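Local coordinates for glycosyltransferase-stabilizing protein Gtf2 (Streptococcus gordonii, PDB 5E9T) that binds substrate and stabilizes GtfA in the complex that adds the first GlcNAc to the adhesin GspB, and belongs to the accessory SecA2/SecY2 system that exports it, at residues Pro58-Gln63 with Arg98-Lys103; Leu19-Tyr24 with Val432-Tyr437; Leu355-Gly360 with Leu378-Thr383; Arg125-Thr130 with Thr141-Thr146; Tyr276-Asp281 with Lys369-Asn374. One frame throughout, in Å; residues are numbered along the deposited sequence.

Contact 1: Pro58-Gln63 with Arg98-Lys103; sequences PLFFNQ and RGRLVK
The carbonyl oxygen of Leu59 is gripped from Arg98-Lys103 in two ways: Val102 N donates to it over 2.6 Å at a fairly straight 160°, and the CA-H of Leu101 approaches the same oxygen, with Leu101 CA 3.3 Å away. Two residues on, Phe61 N reaches Arg100 O in a weak bond of 3.1 Å, completing a single bridge between Phe60 and Leu101. Phe60 holds CG anti to its own N (chi1 -157°), which turns the ring toward Gly99 and Arg100; Gly99 O sits at its edge and Arg100 CB lies 3.5 Å from Phe60 CE1. Arg100 runs alongside Phe61 with its chain extended, its guanidinium steeply inclined to the ring, at most a weak cation-pi attraction. Pro58 CB packs on Leu101 CD1 at 3.7 Å, while Arg98 pairs with Asp56. Tyr255 of the Gtf1 chain lies nearly parallel to the Phe60 ring, so this loop, fastened to the start of strand 101-108 in the antiparallel meander, forms part of the heterocomplex interface.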
# COMPACT_ATOMS: atom_id res chain seq x y z
N PRO B 58 25.76 -16.35 14.50
CA PRO B 58 24.99 -15.59 13.51
C PRO B 58 23.61 -15.20 14.01
O PRO B 58 23.22 -15.52 15.14
CB PRO B 58 24.89 -16.56 12.32
CG PRO B 58 25.96 -17.57 12.55
CD PRO B 58 26.07 -17.71 14.03
N LEU B 59 22.86 -14.49 13.17
CA LEU B 59 21.50 -14.13 13.52
C LEU B 59 20.56 -15.29 13.25
O LEU B 59 20.72 -16.04 12.28
CB LEU B 59 21.04 -12.91 12.72
CG LEU B 59 21.31 -11.54 13.34
CD1 LEU B 59 20.41 -10.50 12.69
CD2 LEU B 59 21.09 -11.58 14.84
N PHE B 60 19.58 -15.44 14.14
CA PHE B 60 18.49 -16.38 13.96
C PHE B 60 17.33 -15.66 13.28
O PHE B 60 17.11 -14.47 13.52
CB PHE B 60 18.06 -16.95 15.32
CG PHE B 60 17.36 -18.28 15.24
CD1 PHE B 60 17.88 -19.32 14.48
CD2 PHE B 60 16.20 -18.50 15.96
CE1 PHE B 60 17.24 -20.54 14.43
CE2 PHE B 60 15.56 -19.73 15.91
CZ PHE B 60 16.08 -20.75 15.14
N PHE B 61 16.60 -16.39 12.43
CA PHE B 61 15.69 -15.76 11.47
C PHE B 61 14.79 -14.71 12.10
O PHE B 61 14.46 -13.71 11.45
CB PHE B 61 14.83 -16.83 10.80
CG PHE B 61 13.65 -17.26 11.62
CD1 PHE B 61 13.83 -18.01 12.78
CD2 PHE B 61 12.36 -16.92 11.25
CE1 PHE B 61 12.75 -18.40 13.54
CE2 PHE B 61 11.28 -17.31 12.01
CZ PHE B 61 11.47 -18.05 13.16
N ASN B 62 14.39 -14.90 13.35
CA ASN B 62 13.49 -13.99 14.04
C ASN B 62 14.22 -12.91 14.83
O ASN B 62 13.58 -12.18 15.59
CB ASN B 62 12.53 -14.76 14.95
CG ASN B 62 13.25 -15.54 16.02
OD1 ASN B 62 14.34 -16.06 15.80
ND2 ASN B 62 12.64 -15.64 17.19
N GLN B 63 15.54 -12.81 14.70
CA GLN B 63 16.30 -11.72 15.29
C GLN B 63 16.63 -10.60 14.30
O GLN B 63 17.29 -9.63 14.68
CB GLN B 63 17.59 -12.25 15.92
CG GLN B 63 17.34 -13.45 16.80
CD GLN B 63 18.59 -13.92 17.50
OE1 GLN B 63 19.44 -14.59 16.89
NE2 GLN B 63 18.72 -13.58 18.77
N ARG B 98 23.53 -25.97 11.24
CA ARG B 98 22.44 -25.34 11.96
C ARG B 98 21.52 -24.62 10.98
O ARG B 98 21.97 -23.96 10.04
CB ARG B 98 22.99 -24.36 12.99
CG ARG B 98 24.25 -24.86 13.69
CD ARG B 98 24.83 -23.83 14.65
NE ARG B 98 25.80 -22.95 14.01
CZ ARG B 98 26.53 -22.04 14.66
NH1 ARG B 98 26.39 -21.90 15.97
NH2 ARG B 98 27.39 -21.28 14.00
N GLY B 99 20.21 -24.78 11.18
CA GLY B 99 19.24 -24.18 10.28
C GLY B 99 18.74 -22.82 10.76
O GLY B 99 18.86 -22.48 11.93
N ARG B 100 18.19 -22.07 9.81
CA ARG B 100 17.54 -20.78 10.06
C ARG B 100 18.52 -19.71 10.55
O ARG B 100 18.16 -18.85 11.36
CB ARG B 100 16.38 -20.92 11.06
CG ARG B 100 15.35 -21.94 10.64
CD ARG B 100 14.06 -21.76 11.42
NE ARG B 100 12.97 -22.51 10.80
CZ ARG B 100 11.73 -22.51 11.26
NH1 ARG B 100 11.41 -21.81 12.33
NH2 ARG B 100 10.80 -23.22 10.64
N LEU B 101 19.75 -19.74 10.05
CA LEU B 101 20.72 -18.69 10.34
C LEU B 101 20.66 -17.63 9.25
O LEU B 101 20.58 -17.95 8.06
CB LEU B 101 22.14 -19.25 10.44
CG LEU B 101 22.53 -19.99 11.73
CD1 LEU B 101 22.32 -19.12 12.96
CD2 LEU B 101 21.77 -21.28 11.87
N VAL B 102 20.70 -16.36 9.66
CA VAL B 102 20.44 -15.26 8.73
C VAL B 102 21.70 -14.99 7.91
O VAL B 102 22.75 -14.65 8.46
CB VAL B 102 19.99 -14.00 9.47
CG1 VAL B 102 19.70 -12.90 8.47
CG2 VAL B 102 18.76 -14.30 10.32
N LYS B 103 21.57 -15.13 6.60
CA LYS B 103 22.60 -14.76 5.64
C LYS B 103 22.31 -13.39 5.03
O LYS B 103 23.11 -12.46 5.15
CB LYS B 103 22.69 -15.84 4.55
CG LYS B 103 23.38 -15.43 3.25
CD LYS B 103 23.21 -16.53 2.21
CE LYS B 103 23.63 -16.08 0.82
NZ LYS B 103 23.03 -16.96 -0.22

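Contact 2: Leu19-Tyr24 with Val432-Tyr437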
# COMPACT_ATOMS: atom_id res chain seq x y z
N LEU B 19 45.41 -28.94 -0.45
CA LEU B 19 46.69 -28.24 -0.45
C LEU B 19 47.24 -28.09 0.96
O LEU B 19 48.44 -28.30 1.20
CB LEU B 19 46.55 -26.87 -1.12
CG LEU B 19 46.08 -26.82 -2.57
CD1 LEU B 19 45.75 -25.39 -2.99
CD2 LEU B 19 47.12 -27.43 -3.50
N LEU B 20 46.38 -27.74 1.92
CA LEU B 20 46.82 -27.59 3.30
C LEU B 20 47.36 -28.91 3.86
O LEU B 20 48.32 -28.92 4.62
CB LEU B 20 45.68 -27.07 4.17
CG LEU B 20 45.97 -27.00 5.67
CD1 LEU B 20 45.67 -25.62 6.22
CD2 LEU B 20 45.19 -28.08 6.41
N ALA B 21 46.73 -30.03 3.48
CA ALA B 21 47.22 -31.33 3.94
C ALA B 21 48.62 -31.60 3.43
O ALA B 21 49.46 -32.15 4.15
CB ALA B 21 46.26 -32.43 3.50
N ALA B 22 48.91 -31.16 2.20
CA ALA B 22 50.18 -31.43 1.53
C ALA B 22 51.25 -30.41 1.90
O ALA B 22 52.28 -30.35 1.21
CB ALA B 22 49.98 -31.48 0.02
N GLY B 23 51.00 -29.56 2.90
CA GLY B 23 52.03 -28.68 3.42
C GLY B 23 52.06 -27.30 2.79
O GLY B 23 53.12 -26.67 2.75
N TYR B 24 50.94 -26.85 2.23
CA TYR B 24 50.85 -25.62 1.46
C TYR B 24 50.28 -24.44 2.24
O TYR B 24 49.73 -23.53 1.61
CB TYR B 24 50.09 -25.89 0.17
CG TYR B 24 51.00 -26.68 -0.73
CD1 TYR B 24 52.37 -26.42 -0.74
CD2 TYR B 24 50.53 -27.71 -1.53
CE1 TYR B 24 53.24 -27.13 -1.53
CE2 TYR B 24 51.40 -28.44 -2.33
CZ TYR B 24 52.75 -28.14 -2.33
OH TYR B 24 53.61 -28.86 -3.12
N VAL B 432 42.40 -38.87 -4.20
CA VAL B 432 43.82 -39.13 -4.43
C VAL B 432 44.55 -39.03 -3.11
O VAL B 432 44.09 -38.37 -2.17
CB VAL B 432 44.43 -38.13 -5.44
CG1 VAL B 432 43.73 -38.24 -6.80
CG2 VAL B 432 44.35 -36.71 -4.90
N PRO B 433 45.69 -39.71 -2.99
CA PRO B 433 46.48 -39.60 -1.76
C PRO B 433 47.15 -38.24 -1.66
O PRO B 433 47.47 -37.60 -2.66
CB PRO B 433 47.51 -40.72 -1.89
CG PRO B 433 47.00 -41.61 -2.98
CD PRO B 433 46.25 -40.72 -3.90
N VAL B 434 47.36 -37.80 -0.41
CA VAL B 434 48.06 -36.54 -0.16
C VAL B 434 49.42 -36.54 -0.84
O VAL B 434 49.90 -35.49 -1.28
CB VAL B 434 48.17 -36.30 1.36
CG1 VAL B 434 48.75 -37.53 2.06
CG2 VAL B 434 49.01 -35.06 1.66
N SER B 435 50.06 -37.71 -0.95
CA SER B 435 51.32 -37.81 -1.66
C SER B 435 51.18 -37.33 -3.10
O SER B 435 52.08 -36.65 -3.62
CB SER B 435 51.83 -39.25 -1.63
OG SER B 435 50.81 -40.15 -2.05
N LEU B 436 50.06 -37.65 -3.75
CA LEU B 436 49.90 -37.30 -5.16
C LEU B 436 49.97 -35.80 -5.38
O LEU B 436 50.36 -35.36 -6.46
CB LEU B 436 48.59 -37.87 -5.70
CG LEU B 436 48.38 -37.79 -7.22
CD1 LEU B 436 49.66 -38.17 -7.96
CD2 LEU B 436 47.24 -38.68 -7.66
N TYR B 437 49.60 -35.00 -4.37
CA TYR B 437 49.88 -33.57 -4.44
C TYR B 437 51.38 -33.31 -4.40
O TYR B 437 51.92 -32.61 -5.27
CB TYR B 437 49.19 -32.83 -3.29
CG TYR B 437 47.75 -32.47 -3.55
CD1 TYR B 437 46.76 -33.43 -3.52
CD2 TYR B 437 47.39 -31.15 -3.84
CE1 TYR B 437 45.44 -33.10 -3.74
CE2 TYR B 437 46.07 -30.82 -4.08
CZ TYR B 437 45.10 -31.79 -4.03
OH TYR B 437 43.79 -31.47 -4.28
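The Tyr437 ring is met at its edge by Leu19, whose CD2 lies near the ring plane, 3.6 Å from Tyr437 CE2 and almost as close to CD2 of the tyrosine; the two side chains cross at about a right angle. A second flat group, the Tyr24 ring, carries Ala22 O over the centre of one face. Ala22 packs against the base of the Tyr437 side chain, its CB 3.7 Å from Tyr437 CB. Val434 closes the row: its CG2, on the far side of the CA-CB bond from the backbone N, is pointed at helix 10-21, 3.8 Å from Ala22 CA and 4.2 Å from Ala21 CB. No hydrogen bond passes between the segments; the contact is apolar, largely methyl groups against the Tyr437 side chain and the backbone of the helix end. Helix 10-21 ends here in a Schellman motif with Gly23 as C-prime residue, Tyr24 N bonded to Leu19 O and Gly23 N to Leu20 O. Leu19 and Tyr24 also reach Leu441 farther along helix 434-442. Tyr437 in turn rests on Leu272 and Tyr274, so the C-terminal helix lies between helix 10-21, which follows strand 2-5 of the parallel sheet, and the loop after strand 269-270.

Contact 3: Leu355-Gly360 with Leu378-Thr383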
# COMPACT_ATOMS: atom_id res chain seq x y z
N LEU B 355 20.89 -44.65 0.48
CA LEU B 355 20.16 -44.71 -0.78
C LEU B 355 19.64 -43.31 -1.08
O LEU B 355 18.93 -42.73 -0.25
CB LEU B 355 19.01 -45.71 -0.68
CG LEU B 355 19.35 -47.16 -0.34
CD1 LEU B 355 18.21 -47.82 0.46
CD2 LEU B 355 19.66 -47.95 -1.60
N ASP B 356 19.97 -42.76 -2.25
CA ASP B 356 19.48 -41.41 -2.54
C ASP B 356 18.22 -41.66 -3.36
O ASP B 356 18.23 -41.71 -4.59
CB ASP B 356 20.53 -40.61 -3.30
CG ASP B 356 20.31 -39.11 -3.20
OD1 ASP B 356 19.59 -38.69 -2.27
OD2 ASP B 356 20.86 -38.37 -4.03
N ILE B 357 17.13 -41.82 -2.62
CA ILE B 357 15.85 -42.27 -3.16
C ILE B 357 14.74 -41.24 -3.04
O ILE B 357 13.67 -41.44 -3.63
CB ILE B 357 15.45 -43.59 -2.48
CG1 ILE B 357 15.87 -43.49 -1.01
CG2 ILE B 357 16.18 -44.74 -3.12
CD1 ILE B 357 15.46 -44.65 -0.15
N ASN B 358 14.96 -40.16 -2.29
CA ASN B 358 13.93 -39.21 -1.92
C ASN B 358 13.62 -38.23 -3.05
O ASN B 358 14.36 -38.12 -4.04
CB ASN B 358 14.31 -38.45 -0.65
CG ASN B 358 15.76 -38.03 -0.64
OD1 ASN B 358 16.51 -38.32 -1.57
ND2 ASN B 358 16.16 -37.33 0.41
N HIS B 359 12.49 -37.55 -2.91
CA HIS B 359 12.04 -36.52 -3.83
C HIS B 359 12.11 -35.16 -3.16
O HIS B 359 12.12 -35.04 -1.93
CB HIS B 359 10.60 -36.80 -4.29
CG HIS B 359 10.52 -37.74 -5.46
ND1 HIS B 359 9.87 -38.95 -5.40
CD2 HIS B 359 11.00 -37.63 -6.72
CE1 HIS B 359 9.95 -39.55 -6.58
NE2 HIS B 359 10.64 -38.77 -7.39
N GLY B 360 12.20 -34.12 -3.98
CA GLY B 360 12.31 -32.77 -3.46
C GLY B 360 13.75 -32.39 -3.20
O GLY B 360 14.69 -32.91 -3.81
N LEU B 378 23.83 -45.06 -3.34
CA LEU B 378 23.19 -45.41 -4.61
C LEU B 378 21.86 -44.69 -4.71
O LEU B 378 21.23 -44.36 -3.71
CB LEU B 378 22.88 -46.91 -4.76
CG LEU B 378 23.84 -47.94 -4.17
CD1 LEU B 378 23.30 -49.38 -4.25
CD2 LEU B 378 25.00 -47.75 -4.95
N GLY B 379 21.39 -44.51 -5.95
CA GLY B 379 20.06 -43.98 -6.18
C GLY B 379 19.69 -44.16 -7.64
O GLY B 379 20.39 -44.82 -8.40
N PHE B 380 18.56 -43.55 -8.01
CA PHE B 380 18.05 -43.52 -9.37
C PHE B 380 18.44 -42.19 -10.00
O PHE B 380 19.07 -41.36 -9.37
CB PHE B 380 16.55 -43.75 -9.34
CG PHE B 380 16.16 -44.96 -8.55
CD1 PHE B 380 15.21 -44.89 -7.55
CD2 PHE B 380 16.77 -46.16 -8.78
CE1 PHE B 380 14.88 -46.02 -6.81
CE2 PHE B 380 16.44 -47.28 -8.05
CZ PHE B 380 15.50 -47.21 -7.07
N GLU B 381 18.06 -41.97 -11.27
CA GLU B 381 18.57 -40.78 -11.94
C GLU B 381 18.03 -39.50 -11.32
O GLU B 381 18.72 -38.48 -11.34
CB GLU B 381 18.26 -40.80 -13.44
CG GLU B 381 18.78 -39.54 -14.15
CD GLU B 381 20.27 -39.60 -14.47
OE1 GLU B 381 20.72 -40.64 -14.98
OE2 GLU B 381 20.98 -38.61 -14.21
N GLN B 382 16.87 -39.54 -10.68
CA GLN B 382 16.51 -38.35 -9.91
C GLN B 382 17.20 -38.57 -8.58
O GLN B 382 16.66 -39.21 -7.66
CB GLN B 382 15.00 -38.14 -9.79
CG GLN B 382 14.65 -37.04 -8.79
CD GLN B 382 13.50 -36.15 -9.21
OE1 GLN B 382 13.46 -35.65 -10.33
NE2 GLN B 382 12.59 -35.90 -8.29
N THR B 383 18.38 -37.98 -8.47
CA THR B 383 19.17 -37.93 -7.25
C THR B 383 19.14 -36.49 -6.79
O THR B 383 19.15 -35.56 -7.60
CB THR B 383 20.65 -38.29 -7.45
OG1 THR B 383 21.31 -37.21 -8.11
CG2 THR B 383 20.83 -39.50 -8.28
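Asp356 N donates to Leu378 O over 2.5 Å in a nearly straight bond (163°), and Leu355 CA, 3.1 Å from that same Leu378 O, adds a CA-H contact. In the other direction Asp356 O lies 3.3 Å from Gly379 CA, in a pairing that is loose. The carboxylate of Asp356 is directed toward Leu378-Thr383 by its first torsion, which turns CG away from the backbone N (chi1 -159°): it crosses Thr383 at about a right angle, with OD2 3.4 Å from Thr383 CB. Leu355 and Asp356 on strand 353-356 pair with Leu378 and Gly379 on strand 376-379, parallel neighbours in a beta-alpha-beta unit whose helix is 366-372; Leu355 and Leu378 lie on one face and Asp356 on the other. Beyond the strands, Ile357 CG2 meets Phe380 CE1 at 4.1 Å, the side chains crossing at a slant. Around this pair, Ile357 packs on Ile290 and Ile297 and bonds through its backbone to Glu298, on which Phe380 also rests. Farther out along the loop, His359 ND1 is bonded to Gln296 O.

Contact 4: Arg125-Thr130 with Thr141-Thr146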
# COMPACT_ATOMS: atom_id res chain seq x y z
N ARG B 125 26.32 -9.61 12.40
CA ARG B 125 26.21 -8.22 11.99
C ARG B 125 25.85 -8.11 10.51
O ARG B 125 26.13 -9.00 9.71
CB ARG B 125 27.51 -7.47 12.25
CG ARG B 125 27.31 -5.99 12.48
CD ARG B 125 28.60 -5.22 12.35
NE ARG B 125 29.35 -5.61 11.15
CZ ARG B 125 30.01 -4.76 10.38
NH1 ARG B 125 30.00 -3.47 10.67
NH2 ARG B 125 30.67 -5.19 9.32
N CYS B 126 25.21 -6.99 10.15
CA CYS B 126 24.94 -6.67 8.76
C CYS B 126 26.07 -5.78 8.25
O CYS B 126 26.16 -4.60 8.62
CB CYS B 126 23.59 -5.98 8.61
SG CYS B 126 23.28 -5.20 7.01
N PHE B 127 26.94 -6.34 7.41
CA PHE B 127 28.11 -5.62 6.92
C PHE B 127 27.91 -4.98 5.56
O PHE B 127 28.76 -4.18 5.14
CB PHE B 127 29.33 -6.56 6.87
CG PHE B 127 29.22 -7.65 5.84
CD1 PHE B 127 28.50 -8.80 6.10
CD2 PHE B 127 29.88 -7.53 4.63
CE1 PHE B 127 28.41 -9.80 5.15
CE2 PHE B 127 29.79 -8.53 3.68
CZ PHE B 127 29.05 -9.67 3.94
N ALA B 128 26.83 -5.30 4.85
CA ALA B 128 26.65 -4.78 3.51
C ALA B 128 25.17 -4.63 3.18
O ALA B 128 24.35 -5.46 3.59
CB ALA B 128 27.32 -5.68 2.47
N LYS B 129 24.85 -3.58 2.45
CA LYS B 129 23.55 -3.44 1.81
C LYS B 129 23.76 -3.22 0.32
O LYS B 129 24.61 -2.41 -0.07
CB LYS B 129 22.73 -2.27 2.39
CG LYS B 129 22.59 -2.25 3.89
CD LYS B 129 21.73 -1.05 4.30
CE LYS B 129 21.73 -0.81 5.79
NZ LYS B 129 21.06 0.48 6.12
N THR B 130 23.01 -3.95 -0.49
CA THR B 130 23.01 -3.76 -1.93
C THR B 130 21.74 -3.00 -2.31
O THR B 130 20.65 -3.32 -1.82
CB THR B 130 23.07 -5.10 -2.66
OG1 THR B 130 24.17 -5.85 -2.15
CG2 THR B 130 23.27 -4.89 -4.14
N THR B 141 26.86 -1.64 -3.94
CA THR B 141 26.90 -2.30 -2.64
C THR B 141 27.81 -1.50 -1.73
O THR B 141 28.94 -1.18 -2.11
CB THR B 141 27.40 -3.74 -2.75
OG1 THR B 141 26.51 -4.50 -3.58
CG2 THR B 141 27.47 -4.37 -1.37
N THR B 142 27.32 -1.17 -0.54
CA THR B 142 28.10 -0.48 0.47
C THR B 142 28.53 -1.48 1.53
O THR B 142 27.75 -2.34 1.94
CB THR B 142 27.30 0.65 1.11
OG1 THR B 142 26.88 1.58 0.11
CG2 THR B 142 28.13 1.39 2.16
N TYR B 143 29.78 -1.38 1.97
CA TYR B 143 30.31 -2.21 3.05
C TYR B 143 30.65 -1.30 4.22
O TYR B 143 31.42 -0.34 4.06
CB TYR B 143 31.52 -3.01 2.58
CG TYR B 143 31.22 -3.90 1.38
CD1 TYR B 143 31.30 -3.39 0.09
CD2 TYR B 143 30.87 -5.23 1.54
CE1 TYR B 143 31.03 -4.18 -1.02
CE2 TYR B 143 30.59 -6.04 0.44
CZ TYR B 143 30.68 -5.51 -0.84
OH TYR B 143 30.41 -6.29 -1.94
N TYR B 144 30.09 -1.59 5.38
CA TYR B 144 30.15 -0.72 6.54
C TYR B 144 31.12 -1.25 7.58
O TYR B 144 31.31 -2.46 7.72
CB TYR B 144 28.77 -0.56 7.20
CG TYR B 144 27.67 -0.15 6.27
CD1 TYR B 144 26.91 -1.11 5.60
CD2 TYR B 144 27.36 1.18 6.06
CE1 TYR B 144 25.89 -0.74 4.75
CE2 TYR B 144 26.34 1.56 5.21
CZ TYR B 144 25.61 0.59 4.56
OH TYR B 144 24.59 0.96 3.71
N SER B 145 31.73 -0.33 8.32
CA SER B 145 32.50 -0.73 9.48
C SER B 145 31.55 -1.18 10.58
O SER B 145 30.32 -1.08 10.46
CB SER B 145 33.40 0.41 9.96
OG SER B 145 32.64 1.43 10.60
N THR B 146 32.11 -1.66 11.69
CA THR B 146 31.26 -2.00 12.82
C THR B 146 30.69 -0.76 13.50
O THR B 146 29.82 -0.89 14.37
CB THR B 146 32.03 -2.86 13.82
OG1 THR B 146 33.27 -2.24 14.13
CG2 THR B 146 32.29 -4.24 13.22
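Strands 126-130 and 141-144 run antiparallel at 164° with their axes 4.7 Å apart, held by the hydrogen-bonded pair Lys129 and Thr142 and by Tyr144 N donating to Phe127 O over 2.9 Å. On one face Thr130 OG1 and Thr141 OG1 share a hydrogen bond of 3.1 Å; each hydroxyl has another partner, Arg119 and His156 respectively. Beside them Ala128 CB touches Tyr143 CD2 at 3.7 Å, and Phe127 lies alongside Tyr143, meeting the edge of its ring. On the opposite face the Lys129 chain crosses Tyr144 at about a right angle, with Lys129 CD 3.5 Å from Tyr144 OH, and Thr142 OG1 bonds Arg165 of the Gtf1 chain. Just before the strand, Arg125 is bent at chi3 (47°) and brings its guanidinium to the backbone of Tyr144-Thr146: NH2 donates to Tyr144 O at 3.2 Å, Thr146 CG2 lies over one face, and NE pairs with Asp51. With a classic bulge at Phe127 and Ala128, opposite Arg119 of the next strand, this is a bulged hairpin of the antiparallel meander.

Contact 5: Tyr276-Asp281 with Lys369-Asn374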
# COMPACT_ATOMS: atom_id res chain seq x y z
N TYR B 276 40.27 -36.33 0.31
CA TYR B 276 39.21 -36.23 1.28
C TYR B 276 39.69 -36.77 2.62
O TYR B 276 40.52 -37.69 2.67
CB TYR B 276 37.97 -37.00 0.83
CG TYR B 276 37.41 -36.57 -0.50
CD1 TYR B 276 37.71 -37.27 -1.66
CD2 TYR B 276 36.59 -35.46 -0.61
CE1 TYR B 276 37.20 -36.89 -2.88
CE2 TYR B 276 36.07 -35.06 -1.82
CZ TYR B 276 36.38 -35.78 -2.96
OH TYR B 276 35.88 -35.40 -4.18
N ASP B 277 39.19 -36.19 3.69
CA ASP B 277 39.43 -36.72 5.02
C ASP B 277 38.16 -37.47 5.41
O ASP B 277 37.16 -36.86 5.79
CB ASP B 277 39.77 -35.60 5.99
CG ASP B 277 39.73 -36.03 7.44
OD1 ASP B 277 40.26 -37.12 7.75
OD2 ASP B 277 39.18 -35.28 8.26
N PHE B 278 38.21 -38.80 5.33
CA PHE B 278 37.07 -39.63 5.65
C PHE B 278 37.00 -39.84 7.16
O PHE B 278 38.03 -39.82 7.85
CB PHE B 278 37.14 -40.98 4.93
CG PHE B 278 37.11 -40.87 3.43
CD1 PHE B 278 38.28 -40.68 2.71
CD2 PHE B 278 35.91 -40.97 2.73
CE1 PHE B 278 38.26 -40.59 1.33
CE2 PHE B 278 35.88 -40.88 1.35
CZ PHE B 278 37.06 -40.70 0.65
N LYS B 279 35.79 -40.00 7.68
CA LYS B 279 35.60 -40.04 9.12
C LYS B 279 35.71 -41.43 9.75
O LYS B 279 35.98 -41.51 10.95
CB LYS B 279 34.25 -39.41 9.48
CG LYS B 279 34.14 -37.96 9.04
CD LYS B 279 35.27 -37.13 9.62
CE LYS B 279 35.10 -35.64 9.30
NZ LYS B 279 35.34 -35.32 7.86
N ARG B 280 35.54 -42.50 8.97
CA ARG B 280 35.61 -43.87 9.51
C ARG B 280 35.38 -44.86 8.38
O ARG B 280 34.82 -44.52 7.33
CB ARG B 280 34.60 -44.11 10.65
CG ARG B 280 33.16 -43.65 10.39
CD ARG B 280 32.31 -44.72 9.72
NE ARG B 280 30.90 -44.62 10.08
CZ ARG B 280 29.91 -45.15 9.35
NH1 ARG B 280 30.18 -45.79 8.23
NH2 ARG B 280 28.65 -45.02 9.75
N ASP B 281 35.80 -46.10 8.61
CA ASP B 281 35.65 -47.15 7.62
C ASP B 281 34.21 -47.67 7.61
O ASP B 281 33.37 -47.28 8.42
CB ASP B 281 36.65 -48.28 7.87
CG ASP B 281 38.07 -47.86 7.57
OD1 ASP B 281 38.26 -46.84 6.87
OD2 ASP B 281 39.00 -48.56 8.03
N LYS B 369 27.79 -35.79 3.53
CA LYS B 369 28.04 -36.37 4.85
C LYS B 369 28.11 -37.89 4.79
O LYS B 369 28.90 -38.51 5.51
CB LYS B 369 26.98 -35.91 5.84
CG LYS B 369 26.81 -36.81 7.05
CD LYS B 369 26.47 -36.02 8.30
CE LYS B 369 27.73 -35.61 9.04
NZ LYS B 369 27.43 -35.11 10.41
N ALA B 370 27.31 -38.52 3.92
CA ALA B 370 27.47 -39.95 3.67
C ALA B 370 28.85 -40.26 3.13
O ALA B 370 29.55 -41.14 3.64
CB ALA B 370 26.39 -40.43 2.71
N PHE B 371 29.27 -39.52 2.09
CA PHE B 371 30.58 -39.75 1.48
C PHE B 371 31.70 -39.59 2.50
O PHE B 371 32.65 -40.38 2.51
CB PHE B 371 30.77 -38.80 0.30
CG PHE B 371 32.08 -38.96 -0.42
CD1 PHE B 371 33.19 -38.22 -0.03
CD2 PHE B 371 32.20 -39.83 -1.48
CE1 PHE B 371 34.40 -38.36 -0.69
CE2 PHE B 371 33.40 -39.97 -2.15
CZ PHE B 371 34.50 -39.24 -1.75
N GLU B 372 31.61 -38.57 3.35
CA GLU B 372 32.65 -38.36 4.36
C GLU B 372 32.68 -39.48 5.38
O GLU B 372 33.72 -39.73 6.00
CB GLU B 372 32.44 -37.02 5.06
CG GLU B 372 32.43 -35.81 4.14
CD GLU B 372 32.57 -34.50 4.90
OE1 GLU B 372 32.74 -34.55 6.14
OE2 GLU B 372 32.53 -33.43 4.26
N ASN B 373 31.55 -40.15 5.59
CA ASN B 373 31.44 -41.26 6.53
C ASN B 373 31.60 -42.63 5.87
O ASN B 373 31.36 -43.65 6.53
CB ASN B 373 30.12 -41.17 7.29
CG ASN B 373 30.24 -40.38 8.58
OD1 ASN B 373 30.20 -40.94 9.67
ND2 ASN B 373 30.41 -39.07 8.45
N ASN B 374 31.95 -42.66 4.59
CA ASN B 374 32.22 -43.90 3.85
C ASN B 374 30.98 -44.78 3.73
O ASN B 374 31.11 -46.00 3.56
CB ASN B 374 33.37 -44.69 4.48
CG ASN B 374 34.67 -44.53 3.72
OD1 ASN B 374 34.71 -44.65 2.49
ND2 ASN B 374 35.75 -44.26 4.44
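The Schellman motif that ends helix 366-372, with Asn374 as its C-prime residue, is where the loop Tyr276-Asp281 docks. The carbonyl of Glu372, in the last turn, takes Lys279 N over 2.7 Å at 163°. The same lysine curls back at chi2 and chi4 to run beside Glu372 in a salt bridge, its NZ 3.2 Å from Glu372 OE1, approaching from above the carboxylate plane; Asp277 O receives a further bond from this ammonium, and Glu372 OE2 pairs with Arg368. Next to this lies an aromatic cluster. Phe371 sends an edge onto the face of Tyr276 in a T-shaped pair, planes 72° apart, its CE1 over the centre of the tyrosine ring; Phe278 CE2 lies 3.6 Å from this Phe371 CE1. Asn374 ND2, its amide almost parallel to the Phe278 ring, donates to Arg280 O at 3.0 Å from above the carbonyl plane. Arg280 passes across Asn373, whose CB lies at some distance over one guanidinium face, while its tip is held by Asp352 and Ser351. Lys279 and Arg280 would be expected to suit the partial negative charge of the helix end, although each is already paired, with Glu372 and Asp352, so that effect would be secondary.

Overall arrangement
Contacts 1 and 4 both reach the ten-stranded antiparallel sheet, their centres 17 Å apart and their nearest atoms about 5 Å apart, and both bear on the Gtf1 chain. Contacts 3 and 5 share the beta-alpha-beta unit 353-379: contact 5 uses the end of its helix and contact 3 its two strands, and their segments alternate along the chain. Contact 2 has its centre 17 Å from that of contact 5; Val432 bonds to Tyr274, two residues before Tyr276, and Leu19-Tyr24 belongs to helix 10-21. Contact 2 lies across the chain's centre from contact 1, their centres 35 Å apart.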